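Local structure of 3,4-dihydroxybenzoate decarboxylase (Enterobacter cloacae, 5NY5) at residues Ala13-His18 against Ala83-Cys88; Thr162-Val167 against Ala224-Phe229; Glu176-Ser181 against Val303-Ala308; Pro323-Thr328 against Ala356-Gly361; Leu395-Leu400 against Cys457-Asp462. The protein catalyses the decarboxylation of 3,4-dihydroxybenzoate, and probably the reverse para-carboxylation of catechols, as a UbiD-family enzyme that uses prenylated FMN and a metal ion. All coordinates share one frame; numbering follows the deposited sequence.

Contact 1: residues Ala13-His18 against Ala83-Cys88; sequences ALLQRH and ALLLGC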
# COMPACT_ATOMS: atom_id res chain seq x y z
N ALA A 13 41.14 11.41 -37.94
CA ALA A 13 41.24 11.08 -39.36
C ALA A 13 40.19 10.06 -39.76
O ALA A 13 39.65 10.12 -40.87
CB ALA A 13 42.65 10.57 -39.67
N LEU A 14 39.90 9.10 -38.88
CA LEU A 14 38.85 8.12 -39.18
C LEU A 14 37.48 8.78 -39.22
O LEU A 14 36.65 8.44 -40.07
CB LEU A 14 38.88 6.99 -38.16
CG LEU A 14 37.76 5.96 -38.29
CD1 LEU A 14 37.76 5.33 -39.67
CD2 LEU A 14 37.88 4.89 -37.22
N LEU A 15 37.23 9.73 -38.32
CA LEU A 15 35.94 10.41 -38.32
C LEU A 15 35.74 11.23 -39.58
O LEU A 15 34.62 11.34 -40.08
CB LEU A 15 35.82 11.31 -37.09
CG LEU A 15 35.88 10.62 -35.72
CD1 LEU A 15 35.56 11.62 -34.62
CD2 LEU A 15 34.94 9.44 -35.67
N GLN A 16 36.82 11.80 -40.12
CA GLN A 16 36.69 12.60 -41.33
C GLN A 16 36.26 11.76 -42.52
O GLN A 16 35.64 12.27 -43.46
CB GLN A 16 38.00 13.33 -41.62
CG GLN A 16 38.27 14.47 -40.64
CD GLN A 16 39.70 14.97 -40.70
OE1 GLN A 16 40.63 14.20 -40.90
NE2 GLN A 16 39.87 16.28 -40.53
N ARG A 17 36.56 10.46 -42.51
CA ARG A 17 36.10 9.56 -43.56
C ARG A 17 34.63 9.19 -43.40
O ARG A 17 34.09 8.49 -44.26
CB ARG A 17 36.96 8.30 -43.60
CG ARG A 17 38.44 8.57 -43.86
CD ARG A 17 39.17 7.35 -44.41
NE ARG A 17 39.37 6.30 -43.41
CZ ARG A 17 40.39 6.26 -42.57
NH1 ARG A 17 41.31 7.22 -42.59
NH2 ARG A 17 40.50 5.27 -41.70
N HIS A 18 33.98 9.63 -42.33
CA HIS A 18 32.55 9.39 -42.11
C HIS A 18 31.90 10.74 -41.82
O HIS A 18 31.87 11.20 -40.67
CB HIS A 18 32.32 8.41 -40.96
CG HIS A 18 32.88 7.05 -41.21
ND1 HIS A 18 32.11 6.01 -41.69
CD2 HIS A 18 34.12 6.55 -41.04
CE1 HIS A 18 32.86 4.93 -41.81
NE2 HIS A 18 34.09 5.23 -41.43
N ALA A 83 31.22 3.60 -31.35
CA ALA A 83 31.25 2.30 -32.01
C ALA A 83 32.07 2.34 -33.29
O ALA A 83 32.80 1.40 -33.60
CB ALA A 83 29.83 1.82 -32.29
N LEU A 84 31.95 3.43 -34.05
CA LEU A 84 32.76 3.59 -35.25
C LEU A 84 34.23 3.72 -34.90
O LEU A 84 35.09 3.18 -35.61
CB LEU A 84 32.27 4.80 -36.04
CG LEU A 84 33.12 5.28 -37.22
CD1 LEU A 84 33.22 4.21 -38.28
CD2 LEU A 84 32.52 6.56 -37.78
N LEU A 85 34.55 4.42 -33.82
CA LEU A 85 35.93 4.57 -33.38
C LEU A 85 36.53 3.27 -32.88
O LEU A 85 37.75 3.22 -32.66
CB LEU A 85 36.02 5.62 -32.27
CG LEU A 85 35.91 7.08 -32.72
CD1 LEU A 85 35.71 7.99 -31.52
CD2 LEU A 85 37.16 7.49 -33.49
N LEU A 86 35.73 2.22 -32.71
CA LEU A 86 36.23 0.94 -32.23
C LEU A 86 35.91 -0.22 -33.17
O LEU A 86 36.32 -1.35 -32.90
CB LEU A 86 35.67 0.63 -30.84
CG LEU A 86 35.92 1.71 -29.79
CD1 LEU A 86 35.28 1.33 -28.47
CD2 LEU A 86 37.40 1.96 -29.60
N GLY A 87 35.18 0.03 -34.26
CA GLY A 87 34.92 -1.00 -35.24
C GLY A 87 33.90 -2.04 -34.82
O GLY A 87 34.19 -3.24 -34.84
N CYS A 88 32.71 -1.59 -34.45
CA CYS A 88 31.61 -2.49 -34.12
C CYS A 88 30.31 -1.71 -34.22
O CYS A 88 30.30 -0.49 -34.41
CB CYS A 88 31.78 -3.10 -32.73
SG CYS A 88 31.72 -1.92 -31.38

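Contact 2: residues Thr162-Val167 against Ala224-Phe229; sequences TSLTDV and APTTPF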
# COMPACT_ATOMS: atom_id res chain seq x y z
N THR A 162 56.22 0.63 -5.85
CA THR A 162 55.99 1.22 -7.16
C THR A 162 55.37 0.24 -8.15
O THR A 162 54.72 0.67 -9.11
CB THR A 162 57.31 1.76 -7.72
OG1 THR A 162 57.95 2.57 -6.72
CG2 THR A 162 57.08 2.61 -8.96
N SER A 163 55.52 -1.07 -7.92
CA SER A 163 54.89 -2.07 -8.77
C SER A 163 53.36 -2.00 -8.74
O SER A 163 52.71 -2.66 -9.56
CB SER A 163 55.35 -3.47 -8.37
OG SER A 163 54.97 -3.77 -7.04
N LEU A 164 52.78 -1.25 -7.81
CA LEU A 164 51.34 -1.08 -7.70
C LEU A 164 50.95 0.24 -8.35
O LEU A 164 51.34 1.31 -7.87
CB LEU A 164 50.90 -1.12 -6.24
CG LEU A 164 51.24 -2.41 -5.48
CD1 LEU A 164 51.01 -2.22 -3.99
CD2 LEU A 164 50.41 -3.56 -6.02
N THR A 165 50.18 0.16 -9.43
CA THR A 165 49.84 1.33 -10.23
C THR A 165 48.33 1.50 -10.31
O THR A 165 47.56 0.55 -10.10
CB THR A 165 50.41 1.22 -11.64
OG1 THR A 165 49.78 0.14 -12.34
CG2 THR A 165 51.91 0.97 -11.59
N ASP A 166 47.91 2.72 -10.62
CA ASP A 166 46.50 3.04 -10.81
C ASP A 166 46.37 4.13 -11.85
O ASP A 166 47.03 5.17 -11.75
CB ASP A 166 45.85 3.48 -9.49
CG ASP A 166 44.36 3.68 -9.62
OD1 ASP A 166 43.70 2.85 -10.28
OD2 ASP A 166 43.84 4.67 -9.05
N VAL A 167 45.53 3.89 -12.86
CA VAL A 167 45.23 4.88 -13.88
C VAL A 167 43.73 5.14 -13.84
O VAL A 167 42.93 4.20 -13.76
CB VAL A 167 45.71 4.44 -15.28
CG1 VAL A 167 46.79 3.37 -15.16
CG2 VAL A 167 44.58 3.98 -16.17
N ALA A 224 39.87 -3.32 -13.98
CA ALA A 224 41.03 -4.03 -14.48
C ALA A 224 41.73 -4.77 -13.35
O ALA A 224 41.67 -4.34 -12.19
CB ALA A 224 42.02 -3.07 -15.15
N PRO A 225 42.40 -5.88 -13.65
CA PRO A 225 43.20 -6.56 -12.61
C PRO A 225 44.40 -5.75 -12.17
O PRO A 225 44.55 -4.59 -12.56
CB PRO A 225 43.63 -7.86 -13.30
CG PRO A 225 43.53 -7.57 -14.77
CD PRO A 225 42.37 -6.64 -14.91
N THR A 226 45.27 -6.34 -11.35
CA THR A 226 46.49 -5.68 -10.91
C THR A 226 47.65 -6.65 -11.06
O THR A 226 47.61 -7.76 -10.52
CB THR A 226 46.38 -5.20 -9.46
OG1 THR A 226 45.45 -4.12 -9.38
CG2 THR A 226 47.74 -4.72 -8.96
N THR A 227 48.66 -6.24 -11.82
CA THR A 227 49.86 -7.01 -12.10
C THR A 227 51.07 -6.12 -11.85
O THR A 227 50.93 -4.90 -11.76
CB THR A 227 49.85 -7.52 -13.55
OG1 THR A 227 49.91 -6.41 -14.45
CG2 THR A 227 48.60 -8.34 -13.83
N PRO A 228 52.26 -6.71 -11.71
CA PRO A 228 53.44 -5.89 -11.40
C PRO A 228 53.74 -4.89 -12.51
O PRO A 228 53.89 -5.26 -13.67
CB PRO A 228 54.57 -6.92 -11.26
CG PRO A 228 53.87 -8.21 -10.99
CD PRO A 228 52.59 -8.14 -11.75
N PHE A 229 53.83 -3.61 -12.13
CA PHE A 229 54.03 -2.52 -13.08
C PHE A 229 53.05 -2.63 -14.24
O PHE A 229 53.40 -2.49 -15.41
CB PHE A 229 55.48 -2.47 -13.58
CG PHE A 229 56.48 -2.06 -12.53
CD1 PHE A 229 56.80 -0.72 -12.36
CD2 PHE A 229 57.09 -3.00 -11.73
CE1 PHE A 229 57.73 -0.33 -11.41
CE2 PHE A 229 58.02 -2.62 -10.77
CZ PHE A 229 58.33 -1.28 -10.61

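Contact 3: residues Glu176-Ser181 against Val303-Ala308; sequences ERDELS and VIKVKA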
# COMPACT_ATOMS: atom_id res chain seq x y z
N GLU A 176 45.99 28.30 -9.52
CA GLU A 176 47.06 29.29 -9.61
C GLU A 176 47.85 29.11 -10.90
O GLU A 176 47.49 28.29 -11.74
CB GLU A 176 47.99 29.18 -8.40
CG GLU A 176 47.29 29.26 -7.05
CD GLU A 176 46.75 30.64 -6.75
OE1 GLU A 176 47.15 31.61 -7.42
OE2 GLU A 176 45.92 30.75 -5.82
N ARG A 177 48.93 29.88 -11.05
CA ARG A 177 49.80 29.69 -12.21
C ARG A 177 50.48 28.33 -12.20
O ARG A 177 50.88 27.85 -13.27
CB ARG A 177 50.87 30.79 -12.25
CG ARG A 177 51.57 31.03 -10.92
CD ARG A 177 52.98 31.55 -11.11
NE ARG A 177 53.94 30.46 -11.32
CZ ARG A 177 55.26 30.61 -11.30
NH1 ARG A 177 56.05 29.57 -11.50
NH2 ARG A 177 55.78 31.80 -11.06
N ASP A 178 50.61 27.70 -11.04
CA ASP A 178 51.27 26.40 -10.96
C ASP A 178 50.54 25.43 -10.04
O ASP A 178 51.15 24.48 -9.55
CB ASP A 178 52.72 26.55 -10.50
CG ASP A 178 52.83 27.25 -9.16
OD1 ASP A 178 51.83 27.82 -8.69
OD2 ASP A 178 53.94 27.23 -8.57
N GLU A 179 49.24 25.64 -9.80
CA GLU A 179 48.48 24.81 -8.88
C GLU A 179 47.14 24.43 -9.49
O GLU A 179 46.49 25.24 -10.16
CB GLU A 179 48.25 25.54 -7.55
CG GLU A 179 49.53 25.88 -6.80
CD GLU A 179 49.27 26.63 -5.52
OE1 GLU A 179 48.09 26.76 -5.13
OE2 GLU A 179 50.25 27.09 -4.89
N LEU A 180 46.72 23.19 -9.23
CA LEU A 180 45.42 22.68 -9.64
C LEU A 180 44.77 21.98 -8.47
O LEU A 180 45.45 21.39 -7.62
CB LEU A 180 45.54 21.70 -10.82
CG LEU A 180 46.18 22.17 -12.12
CD1 LEU A 180 46.74 20.98 -12.87
CD2 LEU A 180 45.16 22.90 -12.98
N SER A 181 43.44 22.04 -8.42
CA SER A 181 42.67 21.30 -7.43
C SER A 181 42.09 20.05 -8.09
O SER A 181 41.49 20.14 -9.17
CB SER A 181 41.55 22.16 -6.84
OG SER A 181 40.63 22.55 -7.84
N VAL A 303 45.79 19.65 -3.49
CA VAL A 303 46.35 20.54 -4.50
C VAL A 303 47.42 19.79 -5.28
O VAL A 303 48.27 19.11 -4.70
CB VAL A 303 46.93 21.81 -3.86
CG1 VAL A 303 47.76 22.59 -4.86
CG2 VAL A 303 45.81 22.68 -3.31
N ILE A 304 47.38 19.91 -6.61
CA ILE A 304 48.44 19.41 -7.48
C ILE A 304 49.34 20.58 -7.84
O ILE A 304 48.89 21.57 -8.42
CB ILE A 304 47.87 18.75 -8.74
CG1 ILE A 304 47.38 17.34 -8.43
CG2 ILE A 304 48.92 18.71 -9.84
CD1 ILE A 304 47.11 16.50 -9.65
N LYS A 305 50.61 20.48 -7.47
CA LYS A 305 51.63 21.46 -7.82
C LYS A 305 52.34 20.97 -9.07
O LYS A 305 53.08 19.98 -9.02
CB LYS A 305 52.61 21.67 -6.67
CG LYS A 305 53.53 22.87 -6.82
CD LYS A 305 52.89 24.13 -6.27
CE LYS A 305 53.92 25.23 -6.09
NZ LYS A 305 53.33 26.46 -5.49
N VAL A 306 52.10 21.64 -10.20
CA VAL A 306 52.68 21.18 -11.46
C VAL A 306 54.17 21.49 -11.49
O VAL A 306 54.61 22.57 -11.08
CB VAL A 306 51.94 21.82 -12.65
CG1 VAL A 306 51.94 23.33 -12.53
CG2 VAL A 306 52.58 21.40 -13.96
N LYS A 307 54.96 20.53 -11.95
CA LYS A 307 56.38 20.72 -12.15
C LYS A 307 56.75 20.97 -13.60
O LYS A 307 57.68 21.73 -13.87
CB LYS A 307 57.16 19.50 -11.63
CG LYS A 307 56.99 19.24 -10.15
CD LYS A 307 57.38 20.46 -9.34
CE LYS A 307 57.15 20.24 -7.85
NZ LYS A 307 57.50 21.45 -7.05
N ALA A 308 56.03 20.35 -14.53
CA ALA A 308 56.28 20.56 -15.95
C ALA A 308 55.01 20.29 -16.73
O ALA A 308 54.21 19.43 -16.36
CB ALA A 308 57.41 19.66 -16.46

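Contact 4: residues Pro323-Thr328 against Ala356-Gly361; sequences PGEEHT and AHTAGG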
# COMPACT_ATOMS: atom_id res chain seq x y z
N PRO A 323 28.25 17.35 -18.61
CA PRO A 323 29.07 16.46 -19.43
C PRO A 323 28.28 15.66 -20.47
O PRO A 323 28.91 15.00 -21.30
CB PRO A 323 29.71 15.53 -18.40
CG PRO A 323 28.73 15.47 -17.30
CD PRO A 323 28.12 16.85 -17.23
N GLY A 324 26.96 15.70 -20.41
CA GLY A 324 26.13 15.27 -21.52
C GLY A 324 26.38 13.84 -21.95
O GLY A 324 26.74 12.98 -21.14
N GLU A 325 26.20 13.59 -23.25
CA GLU A 325 26.35 12.24 -23.78
C GLU A 325 27.77 11.72 -23.64
O GLU A 325 27.98 10.50 -23.58
CB GLU A 325 25.93 12.22 -25.25
CG GLU A 325 25.80 10.83 -25.84
CD GLU A 325 24.50 10.16 -25.44
OE1 GLU A 325 23.60 10.87 -24.95
OE2 GLU A 325 24.39 8.93 -25.61
N GLU A 326 28.76 12.61 -23.59
CA GLU A 326 30.14 12.17 -23.42
C GLU A 326 30.31 11.42 -22.10
O GLU A 326 31.02 10.40 -22.05
CB GLU A 326 31.08 13.37 -23.49
CG GLU A 326 32.53 13.00 -23.69
CD GLU A 326 33.24 13.92 -24.67
OE1 GLU A 326 32.77 15.06 -24.85
OE2 GLU A 326 34.25 13.49 -25.26
N HIS A 327 29.65 11.88 -21.04
CA HIS A 327 29.67 11.13 -19.79
C HIS A 327 28.89 9.83 -19.92
O HIS A 327 29.32 8.79 -19.39
CB HIS A 327 29.10 11.98 -18.65
CG HIS A 327 29.17 11.32 -17.31
ND1 HIS A 327 28.32 10.30 -16.94
CD2 HIS A 327 29.98 11.54 -16.26
CE1 HIS A 327 28.61 9.92 -15.71
NE2 HIS A 327 29.62 10.65 -15.27
N THR A 328 27.75 9.86 -20.60
CA THR A 328 26.94 8.66 -20.77
C THR A 328 27.73 7.54 -21.43
O THR A 328 27.60 6.37 -21.05
CB THR A 328 25.69 8.98 -21.59
OG1 THR A 328 24.87 9.91 -20.88
CG2 THR A 328 24.90 7.72 -21.88
N ALA A 356 22.38 1.59 -20.37
CA ALA A 356 22.51 2.57 -19.29
C ALA A 356 22.04 3.90 -19.86
O ALA A 356 22.83 4.68 -20.39
CB ALA A 356 23.94 2.63 -18.78
N HIS A 357 20.74 4.14 -19.74
CA HIS A 357 20.09 5.20 -20.50
C HIS A 357 20.76 6.55 -20.27
O HIS A 357 21.18 6.87 -19.16
CB HIS A 357 18.61 5.28 -20.12
CG HIS A 357 17.76 5.97 -21.14
ND1 HIS A 357 17.86 7.32 -21.40
CD2 HIS A 357 16.81 5.49 -21.98
CE1 HIS A 357 17.00 7.64 -22.35
NE2 HIS A 357 16.35 6.55 -22.71
N THR A 358 20.84 7.34 -21.34
CA THR A 358 21.50 8.64 -21.27
C THR A 358 20.74 9.62 -20.39
O THR A 358 21.33 10.60 -19.92
CB THR A 358 21.68 9.21 -22.68
OG1 THR A 358 22.37 10.46 -22.62
CG2 THR A 358 20.33 9.42 -23.35
N ALA A 359 19.45 9.39 -20.16
CA ALA A 359 18.71 10.23 -19.23
C ALA A 359 19.18 10.04 -17.79
O ALA A 359 19.01 10.94 -16.97
CB ALA A 359 17.21 9.95 -19.33
N GLY A 360 19.76 8.89 -17.48
CA GLY A 360 20.38 8.67 -16.20
C GLY A 360 21.85 9.01 -16.16
O GLY A 360 22.52 8.71 -15.17
N GLY A 361 22.38 9.63 -17.21
CA GLY A 361 23.80 9.90 -17.29
C GLY A 361 24.66 8.66 -17.45
O GLY A 361 25.87 8.73 -17.23
O HOH W 1 23.76 12.45 -19.81

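Contact 5: residues Leu395-Leu400 against Cys457-Asp462; sequences LKNIIL and CKTIFD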
# COMPACT_ATOMS: atom_id res chain seq x y z
N LEU A 395 22.55 2.68 -9.49
CA LEU A 395 21.31 2.67 -10.25
C LEU A 395 20.14 3.07 -9.35
O LEU A 395 20.13 2.79 -8.15
CB LEU A 395 21.05 1.29 -10.84
CG LEU A 395 21.72 0.97 -12.17
CD1 LEU A 395 21.73 -0.53 -12.39
CD2 LEU A 395 20.98 1.67 -13.29
N LYS A 396 19.15 3.72 -9.95
CA LYS A 396 17.94 4.12 -9.24
C LYS A 396 16.71 3.39 -9.73
O LYS A 396 15.95 2.84 -8.93
CB LYS A 396 17.73 5.64 -9.35
CG LYS A 396 16.57 6.16 -8.53
CD LYS A 396 16.53 7.67 -8.57
CE LYS A 396 15.34 8.22 -7.80
NZ LYS A 396 15.24 9.69 -7.96
N ASN A 397 16.48 3.36 -11.04
CA ASN A 397 15.29 2.73 -11.60
C ASN A 397 15.69 1.72 -12.67
O ASN A 397 16.71 1.87 -13.34
CB ASN A 397 14.34 3.77 -12.19
CG ASN A 397 13.77 4.70 -11.13
OD1 ASN A 397 13.47 4.27 -10.02
ND2 ASN A 397 13.64 5.97 -11.48
N ILE A 398 14.86 0.70 -12.81
CA ILE A 398 15.02 -0.33 -13.83
C ILE A 398 13.72 -0.42 -14.62
O ILE A 398 12.63 -0.38 -14.04
CB ILE A 398 15.37 -1.70 -13.22
CG1 ILE A 398 16.68 -1.62 -12.43
CG2 ILE A 398 15.46 -2.77 -14.29
CD1 ILE A 398 17.87 -1.26 -13.27
N ILE A 399 13.83 -0.55 -15.93
CA ILE A 399 12.70 -0.83 -16.79
C ILE A 399 12.98 -2.13 -17.53
O ILE A 399 14.04 -2.27 -18.15
CB ILE A 399 12.42 0.32 -17.78
CG1 ILE A 399 12.03 1.58 -17.00
CG2 ILE A 399 11.31 -0.07 -18.74
CD1 ILE A 399 11.82 2.79 -17.86
N LEU A 400 12.05 -3.07 -17.44
CA LEU A 400 12.15 -4.36 -18.11
C LEU A 400 11.25 -4.36 -19.34
O LEU A 400 10.07 -4.05 -19.24
CB LEU A 400 11.74 -5.49 -17.17
CG LEU A 400 12.45 -5.60 -15.82
CD1 LEU A 400 11.62 -6.43 -14.86
CD2 LEU A 400 13.82 -6.21 -15.99
N CYS A 457 14.43 5.77 -2.89
CA CYS A 457 13.55 4.67 -3.25
C CYS A 457 13.91 4.25 -4.67
O CYS A 457 14.06 5.10 -5.56
CB CYS A 457 12.09 5.10 -3.16
SG CYS A 457 10.90 3.85 -3.67
N LYS A 458 14.08 2.95 -4.87
CA LYS A 458 14.43 2.41 -6.17
C LYS A 458 13.25 1.63 -6.71
O LYS A 458 12.61 0.88 -5.98
CB LYS A 458 15.68 1.53 -6.07
CG LYS A 458 16.85 2.24 -5.41
CD LYS A 458 18.17 1.55 -5.66
CE LYS A 458 19.33 2.37 -5.12
NZ LYS A 458 20.65 1.82 -5.53
N THR A 459 12.94 1.83 -7.99
CA THR A 459 11.70 1.34 -8.57
C THR A 459 11.99 0.44 -9.75
O THR A 459 12.82 0.76 -10.61
CB THR A 459 10.81 2.51 -9.01
OG1 THR A 459 10.65 3.42 -7.91
CG2 THR A 459 9.44 2.01 -9.43
N ILE A 460 11.30 -0.70 -9.80
CA ILE A 460 11.39 -1.64 -10.91
C ILE A 460 10.08 -1.55 -11.68
O ILE A 460 9.02 -1.92 -11.17
CB ILE A 460 11.66 -3.07 -10.42
CG1 ILE A 460 12.95 -3.12 -9.60
CG2 ILE A 460 11.72 -4.03 -11.59
CD1 ILE A 460 13.23 -4.48 -8.97
N PHE A 461 10.16 -1.06 -12.92
CA PHE A 461 9.01 -1.04 -13.82
C PHE A 461 9.08 -2.29 -14.69
O PHE A 461 9.95 -2.40 -15.55
CB PHE A 461 9.02 0.22 -14.68
CG PHE A 461 8.90 1.50 -13.91
CD1 PHE A 461 7.66 2.09 -13.71
CD2 PHE A 461 10.02 2.12 -13.39
CE1 PHE A 461 7.55 3.28 -13.00
CE2 PHE A 461 9.91 3.30 -12.69
CZ PHE A 461 8.67 3.88 -12.49
N ASP A 462 8.16 -3.22 -14.46
CA ASP A 462 8.11 -4.45 -15.24
C ASP A 462 7.15 -4.24 -16.41
O ASP A 462 5.94 -4.34 -16.26
CB ASP A 462 7.68 -5.63 -14.38
CG ASP A 462 7.56 -6.92 -15.17
OD1 ASP A 462 6.86 -7.84 -14.70
OD2 ASP A 462 8.17 -7.02 -16.26
O HOH W 2 11.92 5.38 -7.10

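Contact 1: residues Ala13-His18 against Ala83-Cys88
Leu84 and His18 carry the ring contact between these segments: the leucine reaches out from one side, the histidine from the other, and the two methyls of Leu84 lie over one face of the imidazole. CD1 of Leu84 sits 3.6 Å from the centroid of the His18 ring, 19° off its normal, a CH-pi contact displaced toward NE2, while CD2 of Leu84 lies above the CG end, 3.5 Å from CG of His18. With CG of Leu84 trans to its backbone N (chi1 170°), the side chain spreads both methyls over that one face. The aliphatic contacts lie next to it. Leu15 and Leu85 cross at about a right angle, and their CD2 methyls touch at 3.7 Å; CD2 of Leu15 also grazes CD2 of Leu84 at 4.3 Å. Leu14 meets backbone instead, its CD2 lying 3.6 Å from the carbonyl O of Leu84. Cohesion is therefore apolar apart from the pi system of the histidine. Behind these groups, Leu15 rests on Tyr22 of strand 22-25 and Leu85 on Pro214. This is plain helix-end packing within the UbiD N-terminal region, joining the end of helix 8-16 to that of helix 79-84.

Contact 2: residues Thr162-Val167 against Ala224-Phe229
The contact lies beside the metal and flavin site, where the start of strand 165-174, which carries Asp166, meets the loop that follows the prenylated-FMN residues Phe222 and Glu223. Asp166 and Glu233 bind manganese in the metal-bound enzyme, though no ion is present in this chain. The main element of the contact is Phe229, whose ring lies flat over the backbone of Ser163. CA of Ser163 stands 3.8 Å from the centroid of the Phe229 ring and 13° off its normal, a centred CH-pi contact. CB of Ser163 lies toward one side of the ring, 3.7 Å from CE2 of Phe229. Toward the other side CG2 of Thr162 approaches CE1 of Phe229 at 3.9 Å, placed there by a chi1 of -49° that sets this methyl opposite the backbone N. The backbone of the same phenylalanine adds the one hydrogen bond across the segments: N of Phe229 donates to O of Ser163 at 3.0 Å, tilted 18° from the carbonyl plane. Further along, CD2 of Leu164 meets CG2 of Thr226 at 4.1 Å. CG2 of Thr165 faces CA of Phe229 at 4.3 Å, while its OG1 is bonded to N of Tyr231. Phe229 thus grips the Ser163 turn by both ring and amide, a largely apolar clasp at the protein surface, consistent with keeping the loop that leads to Glu233 close to the strand carrying Asp166.

Contact 3: residues Glu176-Ser181 against Val303-Ala308
Lys305 ends between two carboxylates: its NZ lies 3.2 Å from OD2 of Asp178 and equally 3.2 Å from OE2 of Glu179, forming a salt-bridge network of three residues. OE2 of Glu179 receives the ammonium on its anti lone pair, the one turned away from OE1. The lysine gets there by bending at chi2 (87°), which lays CD against CG of Glu179 at 3.8 Å, after which the chain runs straight to NZ. Asp178 comes from the neighbouring position, its CG held between backbone N and carbonyl carbon by a chi1 of 58°. Two negative groups around one ammonium would be expected to favour its charged form. Next to the network, CG1 of Val303 packs on CB of Glu179 at 4.0 Å, and CG1 of Val306 tucks against the backbone of Asp178. Three backbone bonds fix the spacing of the strands. Leu180 and Ile304 form an antiparallel hydrogen-bonded pair, with N of Ile304 to O of Leu180 at 2.6 Å and the return bond from N of Leu180 to O of Ile304 at 2.8 Å. N of Val306 donates to O of Asp178, from above the carbonyl plane. On the face carrying Leu180 and Ile304, both side chains turn into the core beside Leu172 of strand 165-174. Farther out, Lys307 and Ala308 both face Glu266 in a classic beta bulge. Such antiparallel pairing, here between strands 179-182 and 303-311, belongs to the antiparallel sheet of the flavin-binding (Rift-related) domain, consistent with the split-barrel fold of UbiD enzymes.

Contact 4: residues Pro323-Thr328 against Ala356-Gly361
Thr358 and Glu325 meet in the close-packed part of this buried contact, where OG1 of Thr358 donates to OE1 of Glu325 at 2.7 Å. The hydroxyl approaches from above the carboxylate plane, 41° out of it, and the two side chains cross at about a right angle. A bend at chi2 (78°) folds the glutamate back so that its carboxylate reaches the threonine. OG1 of Thr328 lies 3.1 Å from OG1 of Thr358, and CG2 of Thr328 packs 3.6 Å from CB of Thr358. Beside them the ring of His327 uses its edge: ND1 donates to O of Gly361 at 2.9 Å, within the carbonyl plane and close to the ring plane, although the angle at hydrogen is a bent 137°. The looser part is bridged by a water, which donates to O of Thr358 at 3.1 Å, lies 3.0 Å from OG1 of Thr328, and bonds weakly to O of Gly324. Here the water supplements the side-chain bonds between the first turn of the helix and the loop. The ring of His327 is stacked on Phe290, and Asp411 of the second subunit packs on Thr358. The contact thus sets the N-terminal end of helix 324-346 against the loop between strands 351-356 and 365-370.

Contact 5: residues Leu395-Leu400 against Cys457-Asp462
Asn397 turns its CG to the side opposite the carbonyl carbon (chi1 -65°), which brings OD1 over the neighbouring strand, where it accepts from N of Thr459 at 3.2 Å in the amide plane. The same N-H also reaches O of Lys396, but weakly. Lys458, fully extended beyond CG, runs alongside the other segment to place NZ 2.8 Å from O of Leu395, nearly on the line of that carbonyl; NZ has a second acceptor in O of Arg434. The ladder continues in parallel register: N of Ile398 to O of Thr459, N of Phe461 to O of Ile398 at 2.8 Å, and N of Leu400 to O of Phe461 at 2.9 Å. On the face carrying Asn397, Thr459, Ile399 and Phe461, the Phe461 ring turns its edge to O of Ile398, while CG2 of Thr459 lies 3.5 Å above the plane of that ring, offset toward its rim. CB of Phe461 also packs on CG1 of Ile399 at 4.0 Å. On the reverse face CD1 of Leu400 meets CG2 of Ile460 at 4.1 Å. A water lies 2.7 Å from O of Cys457 and close to OG1 of Thr459. At the start of the ladder, NZ of Lys396 forms a salt bridge with Asp439 and bonds O of Thr418 and O of Met421, both of the second subunit. Strands 397-401 and 455-462 thus lie inside the C-terminal mixed sheet, between strands 365-370 and 427-434, with helix 380-391 packed on the face of Ile398 and Ile460.

How the contacts relate
From the N terminus, contact 1 closes first, bringing helix 8-16 and helix 79-84 together within the N-terminal region. Contacts 2 and 3 then cross: 162-167 and 176-181 alternate with their partners 224-229 and 303-308, and strands 165-174 and 179-182 are neighbours in one sheet, so the two closures interlock within the flavin-binding region, their centres about 25 Å apart. Contact 4 follows in series and closes a short loop of 27 residues from the flavin-binding region into the C-terminal one. Contact 5 closes last, inside the C-terminal sheet, its centre about 17 Å from that of contact 4; both touch the second subunit. Contacts 3 and 5 lie on opposite sides of the chain's centre.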